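Long-range contacts in phenylacetic acid degradation-related protein (Silicibacter sp., PDB 2QWZ), which is a putative thioesterase of the hot-dog-fold superfamily that probably hydrolyses acyl-thioester substrates: residues A[100-105]-A[150-155]; A[57-62]-A[114-119]. All blocks are in the same frame, centred on the assembly; numbering follows the deposited sequence.

Contact 1. Residues A[100-105]-A[150-155]; sequences TTNASL and TMTYSI
Thr100 lies alongside the ring of Tyr153, both side chains pointing the same way, and its OG1 comes obliquely to the ring at CE2, 3.4 Å away. The rotation that sets OG1 there places it anti to the carbonyl carbon (chi1 -38°). A serine in place of Thr100 would lose CG2 and would probably leave the ring of Tyr153 less closely packed at CE2. Met151, a selenomethionine bent at chi2 and chi3, brings SE over Ala103 CB at 3.5 Å.

The two strands run antiparallel and carry a classic beta bulge, in which Thr101 and Asn102 both face Thr152. Thr152 O accepts from Thr101 N at 3.0 Å and, more loosely, from Asn102 N at 3.3 Å, both donors arriving from one face of the carbonyl plane. Thr152 N returns a bond to Asn102 O, and beyond the bulge regular pairing resumes with Ser104 N to Thr150 O (2.9 Å) and Thr150 N back to Ser104 O. On the face holding Asn102 and Thr152, a water joins Asn102 OD1 to Thr152 OG1.

Helix 73-92 packs on the face with Ala103 and Tyr153, its Asp81 hydrogen-bonded to Tyr153 OH and its Phe77 touching Ala103. Strand 130-139 flanks 150-154 on its other edge, while 102-105 pairs antiparallel with a strand of the second subunit, continuing the sheet across the interface.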
ATOM      1  N   THR A 100      -5.376  11.708  -8.424  1.00 35.68           N
ATOM      2  CA  THR A 100      -4.838  10.488  -7.778  1.00 29.35           C
ATOM      3  C   THR A 100      -3.923  10.862  -6.602  1.00 31.11           C
ATOM      4  O   THR A 100      -3.005  11.671  -6.751  1.00 37.39           O
ATOM      5  CB  THR A 100      -4.035   9.681  -8.769  1.00 32.78           C
ATOM      6  OG1 THR A 100      -4.670   9.748 -10.031  1.00 38.74           O
ATOM      7  CG2 THR A 100      -3.956   8.194  -8.346  1.00 15.60           C
ATOM      8  N   THR A 101      -4.199  10.337  -5.421  1.00 29.97           N
ATOM      9  CA  THR A 101      -3.355  10.560  -4.240  1.00 25.62           C
ATOM     10  C   THR A 101      -2.596   9.311  -3.820  1.00 26.90           C
ATOM     11  O   THR A 101      -1.495   9.406  -3.250  1.00 24.71           O
ATOM     12  CB  THR A 101      -4.186  10.975  -3.054  1.00 30.70           C
ATOM     13  OG1 THR A 101      -5.102   9.921  -2.757  1.00 27.90           O
ATOM     14  CG2 THR A 101      -4.969  12.325  -3.344  1.00 25.57           C
ATOM     15  N   ASN A 102      -3.190   8.145  -4.046  1.00 25.89           N
ATOM     16  CA  ASN A 102      -2.490   6.904  -3.719  1.00 28.34           C
ATOM     17  C   ASN A 102      -2.825   5.821  -4.669  1.00 26.28           C
ATOM     18  O   ASN A 102      -3.947   5.762  -5.177  1.00 24.26           O
ATOM     19  CB  ASN A 102      -2.803   6.433  -2.293  1.00 32.30           C
ATOM     20  CG  ASN A 102      -2.224   5.036  -1.999  1.00 40.95           C
ATOM     21  OD1 ASN A 102      -2.980   4.100  -1.787  1.00 38.10           O
ATOM     22  ND2 ASN A 102      -0.881   4.908  -1.977  1.00 39.28           N
ATOM     23  N   ALA A 103      -1.840   4.942  -4.900  1.00 30.94           N
ATOM     24  CA  ALA A 103      -2.009   3.732  -5.701  1.00 26.43           C
ATOM     25  C   ALA A 103      -1.216   2.590  -5.097  1.00 29.89           C
ATOM     26  O   ALA A 103      -0.045   2.755  -4.732  1.00 31.80           O
ATOM     27  CB  ALA A 103      -1.465   3.955  -7.121  1.00 27.57           C
ATOM     28  N   SER A 104      -1.825   1.413  -5.022  1.00 26.93           N
ATOM     29  CA  SER A 104      -1.096   0.251  -4.628  1.00 26.64           C
ATOM     30  C   SER A 104      -1.401  -0.851  -5.614  1.00 25.82           C
ATOM     31  O   SER A 104      -2.495  -0.907  -6.218  1.00 29.46           O
ATOM     32  CB  SER A 104      -1.417  -0.144  -3.190  1.00 28.27           C
ATOM     33  OG  SER A 104      -2.682  -0.746  -3.100  1.00 45.08           O
ATOM     34  N   LEU A 105      -0.418  -1.693  -5.837  1.00 27.91           N
ATOM     35  CA  LEU A 105      -0.522  -2.742  -6.830  1.00 29.94           C
ATOM     36  C   LEU A 105       0.212  -3.960  -6.346  1.00 30.67           C
ATOM     37  O   LEU A 105       1.336  -3.833  -5.872  1.00 33.35           O
ATOM     38  CB  LEU A 105       0.120  -2.307  -8.152  1.00 34.27           C
ATOM     39  CG  LEU A 105      -0.573  -1.287  -9.072  1.00 39.79           C
ATOM     40  CD1 LEU A 105      -0.016   0.114  -8.870  1.00 46.41           C
ATOM     41  CD2 LEU A 105      -0.419  -1.741 -10.524  1.00 35.76           C
ATOM     42  N   THR A 150      -5.485  -1.057  -5.705  1.00 25.00           N
ATOM     43  CA  THR A 150      -6.370  -0.166  -5.021  1.00 27.22           C
ATOM     44  C   THR A 150      -5.935   1.221  -5.441  1.00 26.57           C
ATOM     45  O   THR A 150      -4.735   1.522  -5.471  1.00 28.01           O
ATOM     46  CB  THR A 150      -6.243  -0.254  -3.481  1.00 30.25           C
ATOM     47  OG1 THR A 150      -6.404  -1.623  -3.063  1.00 27.23           O
ATOM     48  CG2 THR A 150      -7.293   0.554  -2.815  1.00 17.61           C
HETATM   49  N   MSE A 151      -6.889   2.019  -5.852  1.00 26.71           N
HETATM   50  CA  MSE A 151      -6.602   3.382  -6.239  1.00 26.72           C
HETATM   51  C   MSE A 151      -7.464   4.231  -5.419  1.00 25.29           C
HETATM   52  O   MSE A 151      -8.641   3.901  -5.264  1.00 23.35           O
HETATM   53  CB  MSE A 151      -6.973   3.643  -7.694  1.00 29.45           C
HETATM   54  CG  MSE A 151      -6.170   2.874  -8.738  1.00 21.37           C
HETATM   55 SE   MSE A 151      -4.350   3.337  -9.011  0.75 30.98          SE
HETATM   56  CE  MSE A 151      -4.530   5.335  -8.794  1.00 11.80           C
ATOM     57  N   THR A 152      -6.896   5.363  -4.972  1.00 29.71           N
ATOM     58  CA  THR A 152      -7.571   6.396  -4.202  1.00 27.07           C
ATOM     59  C   THR A 152      -7.327   7.771  -4.855  1.00 30.74           C
ATOM     60  O   THR A 152      -6.210   8.058  -5.306  1.00 27.03           O
ATOM     61  CB  THR A 152      -6.983   6.439  -2.766  1.00 31.18           C
ATOM     62  OG1 THR A 152      -7.048   5.141  -2.167  1.00 21.69           O
ATOM     63  CG2 THR A 152      -7.695   7.363  -1.906  1.00 14.40           C
ATOM     64  N   TYR A 153      -8.369   8.617  -4.843  1.00 29.54           N
ATOM     65  CA  TYR A 153      -8.398   9.903  -5.512  1.00 31.51           C
ATOM     66  C   TYR A 153      -8.890  10.976  -4.571  1.00 30.03           C
ATOM     67  O   TYR A 153      -9.824  10.762  -3.813  1.00 32.96           O
ATOM     68  CB  TYR A 153      -9.347   9.875  -6.742  1.00 30.65           C
ATOM     69  CG  TYR A 153      -8.924   8.840  -7.717  1.00 27.31           C
ATOM     70  CD1 TYR A 153      -9.314   7.531  -7.566  1.00 24.28           C
ATOM     71  CD2 TYR A 153      -8.100   9.164  -8.781  1.00 26.22           C
ATOM     72  CE1 TYR A 153      -8.870   6.562  -8.431  1.00 29.66           C
ATOM     73  CE2 TYR A 153      -7.699   8.205  -9.680  1.00 23.91           C
ATOM     74  CZ  TYR A 153      -8.055   6.915  -9.482  1.00 27.51           C
ATOM     75  OH  TYR A 153      -7.604   5.976 -10.355  1.00 22.40           O
ATOM     76  N   SER A 154      -8.263  12.133  -4.640  1.00 32.89           N
ATOM     77  CA  SER A 154      -8.746  13.304  -3.950  1.00 37.05           C
ATOM     78  C   SER A 154      -9.760  13.985  -4.838  1.00 39.57           C
ATOM     79  O   SER A 154      -9.505  14.182  -6.015  1.00 40.54           O
ATOM     80  CB  SER A 154      -7.597  14.257  -3.634  1.00 38.38           C
ATOM     81  OG  SER A 154      -8.061  15.591  -3.594  1.00 46.72           O
ATOM     82  N   ILE A 155     -10.919  14.304  -4.275  1.00 44.91           N
ATOM     83  CA  ILE A 155     -11.937  15.105  -4.934  1.00 50.95           C
ATOM     84  C   ILE A 155     -11.913  16.516  -4.349  1.00 55.31           C
ATOM     85  O   ILE A 155     -12.294  16.706  -3.202  1.00 57.23           O
ATOM     86  CB  ILE A 155     -13.326  14.603  -4.631  1.00 50.12           C
ATOM     87  CG1 ILE A 155     -13.574  13.227  -5.232  1.00 50.08           C
ATOM     88  CG2 ILE A 155     -14.343  15.662  -5.108  1.00 54.60           C
ATOM     89  CD1 ILE A 155     -14.752  12.554  -4.564  1.00 53.34           C
TER
HETATM   90  O   HOH W   1      -5.193   3.370  -2.664  1.00 32.09           O

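Contact 2. Residues A[57-62]-A[114-119]; sequences RLNVQE and GRDLLG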
ATOM      1  N   ARG A  57     -10.369  -2.232 -21.153  1.00 29.15           N
ATOM      2  CA  ARG A  57      -9.485  -3.037 -22.001  1.00 32.10           C
ATOM      3  C   ARG A  57      -8.243  -2.232 -22.328  1.00 30.66           C
ATOM      4  O   ARG A  57      -8.338  -1.035 -22.667  1.00 26.55           O
ATOM      5  CB  ARG A  57     -10.185  -3.394 -23.312  1.00 32.02           C
ATOM      6  CG  ARG A  57      -9.407  -4.362 -24.219  1.00 34.58           C
ATOM      7  CD  ARG A  57     -10.223  -4.715 -25.464  1.00 31.15           C
ATOM      8  NE  ARG A  57     -11.328  -5.569 -25.081  1.00 29.78           N
ATOM      9  CZ  ARG A  57     -11.265  -6.888 -25.041  1.00 30.88           C
ATOM     10  NH1 ARG A  57     -10.160  -7.526 -25.407  1.00 24.50           N
ATOM     11  NH2 ARG A  57     -12.303  -7.561 -24.609  1.00 32.74           N
ATOM     12  N   LEU A  58      -7.090  -2.883 -22.184  1.00 26.70           N
ATOM     13  CA  LEU A  58      -5.846  -2.392 -22.756  1.00 27.97           C
ATOM     14  C   LEU A  58      -5.600  -3.224 -24.002  1.00 29.11           C
ATOM     15  O   LEU A  58      -5.383  -4.456 -23.922  1.00 25.25           O
ATOM     16  CB  LEU A  58      -4.672  -2.542 -21.777  1.00 29.52           C
ATOM     17  CG  LEU A  58      -3.247  -2.051 -22.078  1.00 28.87           C
ATOM     18  CD1 LEU A  58      -2.412  -2.068 -20.759  1.00 30.26           C
ATOM     19  CD2 LEU A  58      -2.547  -2.876 -23.117  1.00 33.25           C
ATOM     20  N   ASN A  59      -5.621  -2.546 -25.143  1.00 30.53           N
ATOM     21  CA  ASN A  59      -5.300  -3.163 -26.440  1.00 32.62           C
ATOM     22  C   ASN A  59      -3.808  -3.449 -26.546  1.00 32.21           C
ATOM     23  O   ASN A  59      -3.033  -2.546 -26.797  1.00 34.89           O
ATOM     24  CB  ASN A  59      -5.751  -2.209 -27.561  1.00 35.60           C
ATOM     25  CG  ASN A  59      -5.402  -2.703 -28.965  1.00 37.87           C
ATOM     26  OD1 ASN A  59      -5.045  -3.866 -29.184  1.00 46.66           O
ATOM     27  ND2 ASN A  59      -5.541  -1.803 -29.934  1.00 43.94           N
ATOM     28  N   VAL A  60      -3.421  -4.707 -26.360  1.00 34.29           N
ATOM     29  CA  VAL A  60      -2.010  -5.109 -26.272  1.00 34.97           C
ATOM     30  C   VAL A  60      -1.236  -4.843 -27.577  1.00 37.36           C
ATOM     31  O   VAL A  60      -0.031  -4.582 -27.566  1.00 38.23           O
ATOM     32  CB  VAL A  60      -1.854  -6.595 -25.852  1.00 35.21           C
ATOM     33  CG1 VAL A  60      -2.284  -7.510 -26.965  1.00 35.54           C
ATOM     34  CG2 VAL A  60      -0.397  -6.918 -25.448  1.00 32.56           C
ATOM     35  N   GLN A  61      -1.930  -4.881 -28.693  1.00 40.24           N
ATOM     36  CA  GLN A  61      -1.304  -4.585 -29.962  1.00 43.90           C
ATOM     37  C   GLN A  61      -0.711  -3.180 -30.017  1.00 43.10           C
ATOM     38  O   GLN A  61       0.372  -3.011 -30.549  1.00 45.04           O
ATOM     39  CB  GLN A  61      -2.306  -4.770 -31.094  1.00 44.97           C
ATOM     40  CG  GLN A  61      -1.648  -4.886 -32.451  1.00 54.06           C
ATOM     41  CD  GLN A  61      -2.600  -4.545 -33.546  1.00 63.56           C
ATOM     42  OE1 GLN A  61      -2.974  -5.405 -34.357  1.00 71.58           O
ATOM     43  NE2 GLN A  61      -3.031  -3.279 -33.571  1.00 66.16           N
ATOM     44  N   GLU A  62      -1.413  -2.193 -29.455  1.00 42.71           N
ATOM     45  CA  GLU A  62      -0.951  -0.813 -29.413  1.00 43.79           C
ATOM     46  C   GLU A  62       0.381  -0.609 -28.682  1.00 46.03           C
ATOM     47  O   GLU A  62       0.953   0.481 -28.727  1.00 45.61           O
ATOM     48  CB  GLU A  62      -2.030   0.046 -28.755  1.00 44.91           C
ATOM     49  CG  GLU A  62      -1.766   1.548 -28.758  1.00 46.58           C
ATOM     50  CD  GLU A  62      -0.935   2.029 -27.579  1.00 51.86           C
ATOM     51  OE1 GLU A  62      -0.747   1.267 -26.608  1.00 51.11           O
ATOM     52  OE2 GLU A  62      -0.465   3.183 -27.624  1.00 51.98           O
ATOM     53  N   GLY A 114       0.549 -11.765 -25.694  1.00 33.06           N
ATOM     54  CA  GLY A 114      -0.245 -11.740 -26.919  1.00 32.80           C
ATOM     55  C   GLY A 114      -1.742 -11.559 -26.740  1.00 30.13           C
ATOM     56  O   GLY A 114      -2.465 -11.784 -27.674  1.00 30.67           O
ATOM     57  N   ARG A 115      -2.181 -11.175 -25.536  1.00 28.20           N
ATOM     58  CA  ARG A 115      -3.592 -10.984 -25.194  1.00 27.17           C
ATOM     59  C   ARG A 115      -3.830  -9.624 -24.576  1.00 24.54           C
ATOM     60  O   ARG A 115      -2.952  -9.087 -23.893  1.00 26.30           O
ATOM     61  CB  ARG A 115      -4.032 -12.005 -24.190  1.00 26.58           C
ATOM     62  CG  ARG A 115      -3.898 -13.396 -24.695  1.00 27.57           C
ATOM     63  CD  ARG A 115      -4.521 -14.310 -23.729  1.00 31.79           C
ATOM     64  NE  ARG A 115      -4.552 -15.693 -24.235  1.00 28.80           N
ATOM     65  CZ  ARG A 115      -5.570 -16.532 -24.070  1.00 35.13           C
ATOM     66  NH1 ARG A 115      -6.692 -16.170 -23.445  1.00 29.11           N
ATOM     67  NH2 ARG A 115      -5.478 -17.757 -24.552  1.00 33.42           N
ATOM     68  N   ASP A 116      -5.011  -9.072 -24.800  1.00 24.21           N
ATOM     69  CA  ASP A 116      -5.386  -7.833 -24.133  1.00 26.87           C
ATOM     70  C   ASP A 116      -5.464  -8.099 -22.655  1.00 27.99           C
ATOM     71  O   ASP A 116      -5.603  -9.243 -22.208  1.00 29.23           O
ATOM     72  CB  ASP A 116      -6.732  -7.299 -24.609  1.00 26.91           C
ATOM     73  CG  ASP A 116      -6.713  -6.857 -26.046  1.00 23.69           C
ATOM     74  OD1 ASP A 116      -5.636  -6.703 -26.655  1.00 30.06           O
ATOM     75  OD2 ASP A 116      -7.811  -6.694 -26.567  1.00 27.25           O
ATOM     76  N   LEU A 117      -5.334  -7.010 -21.907  1.00 31.21           N
ATOM     77  CA  LEU A 117      -5.419  -7.030 -20.467  1.00 31.02           C
ATOM     78  C   LEU A 117      -6.744  -6.385 -20.111  1.00 30.14           C
ATOM     79  O   LEU A 117      -7.073  -5.325 -20.638  1.00 32.58           O
ATOM     80  CB  LEU A 117      -4.262  -6.234 -19.870  1.00 29.81           C
ATOM     81  CG  LEU A 117      -3.473  -6.893 -18.762  1.00 34.24           C
ATOM     82  CD1 LEU A 117      -2.876  -8.227 -19.268  1.00 36.78           C
ATOM     83  CD2 LEU A 117      -2.421  -5.922 -18.284  1.00 30.69           C
ATOM     84  N   LEU A 118      -7.497  -7.032 -19.221  1.00 30.51           N
ATOM     85  CA  LEU A 118      -8.763  -6.510 -18.762  1.00 32.06           C
ATOM     86  C   LEU A 118      -8.583  -6.128 -17.308  1.00 32.26           C
ATOM     87  O   LEU A 118      -7.944  -6.875 -16.533  1.00 30.21           O
ATOM     88  CB  LEU A 118      -9.852  -7.577 -18.893  1.00 32.37           C
ATOM     89  CG  LEU A 118     -10.047  -8.168 -20.281  1.00 34.78           C
ATOM     90  CD1 LEU A 118     -11.206  -9.117 -20.213  1.00 28.33           C
ATOM     91  CD2 LEU A 118     -10.287  -7.086 -21.321  1.00 26.07           C
ATOM     92  N   GLY A 119      -9.099  -4.945 -16.974  1.00 29.13           N
ATOM     93  CA  GLY A 119      -9.253  -4.498 -15.618  1.00 29.27           C
ATOM     94  C   GLY A 119     -10.705  -4.392 -15.173  1.00 29.41           C
ATOM     95  O   GLY A 119     -11.500  -3.615 -15.715  1.00 25.51           O
TER
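Strand 53-58 ends here against the start of strand 117-126, the touching parts running 163° apart, close to antiparallel. Leu58 and Leu117 form the hydrogen-bonded pair: Leu58 N reaches Leu117 O at 2.9 Å in an almost straight bond, and Leu117 N returns a longer one to Leu58 O at 3.3 Å. Arg57 and Leu118 are the neighbouring non-hydrogen-bonded pair. Past Leu58 the ladder gives way to a turn into the 3-10 segment 60-62, and a side chain takes over the pairing.

That side chain is Asp116, which uses its two oxygens on different partners. OD1 accepts from Val60 N at 3.0 Å, the donor standing well above the carboxylate plane. Beside this bond Val60, whose CB points toward 114-119, packs CB and CG1 against the carbonyl oxygen of Arg115, with CB 3.4 Å from Arg115 O. OD2 meets Arg57 NH1 at 2.7 Å in a salt bridge, through its anti lone pair and nearly within the guanidinium plane, although the two flat groups are turned 71° against each other. Arg57 gets there with CG anti to its own N (chi1 -174°) and a bend at chi3 that brings the head round to the carboxylate. Leu118 CD2 then sits 3.8 Å above the centre of the guanidinium, closing one face with a methyl group. On the other face of the sheet Leu58 and Leu117 meet CB to CB, with Leu117 resting on Met76 and Leu79 of helix 73-92.

Arg57 also makes salt bridges to Glu140 through NH1 and to Asp47 through NH2. With three carboxylates round one guanidinium, Arg57 would be expected to stay charged and to ease the mutual repulsion of the acids, while Asp116 ties the departing backbone at Val60 to the same charged group.

How the contacts relate
Both contacts belong to one antiparallel sheet wrapped on helix 73-92, and they lie on opposite sides of the chain's centre, 22 Å apart between centres and about 9 Å between nearest atoms, without touching. Contact 1 joins strand 99-107, outermost within the chain, to strand 147-154; contact 2 joins strand 53-58 to strand 117-126. Since 99-107 and 117-126 are successive strands, the chain passes from contact 1 directly to contact 2, and the segments alternate in sequence. Contact 1 borders other subunits, whereas no other chain of the assembly touches contact 2. A glycerol, probably from the crystallisation liquor, lies near each: about 4 Å from the Ser154 side chain and about 3 Å from that of Leu118.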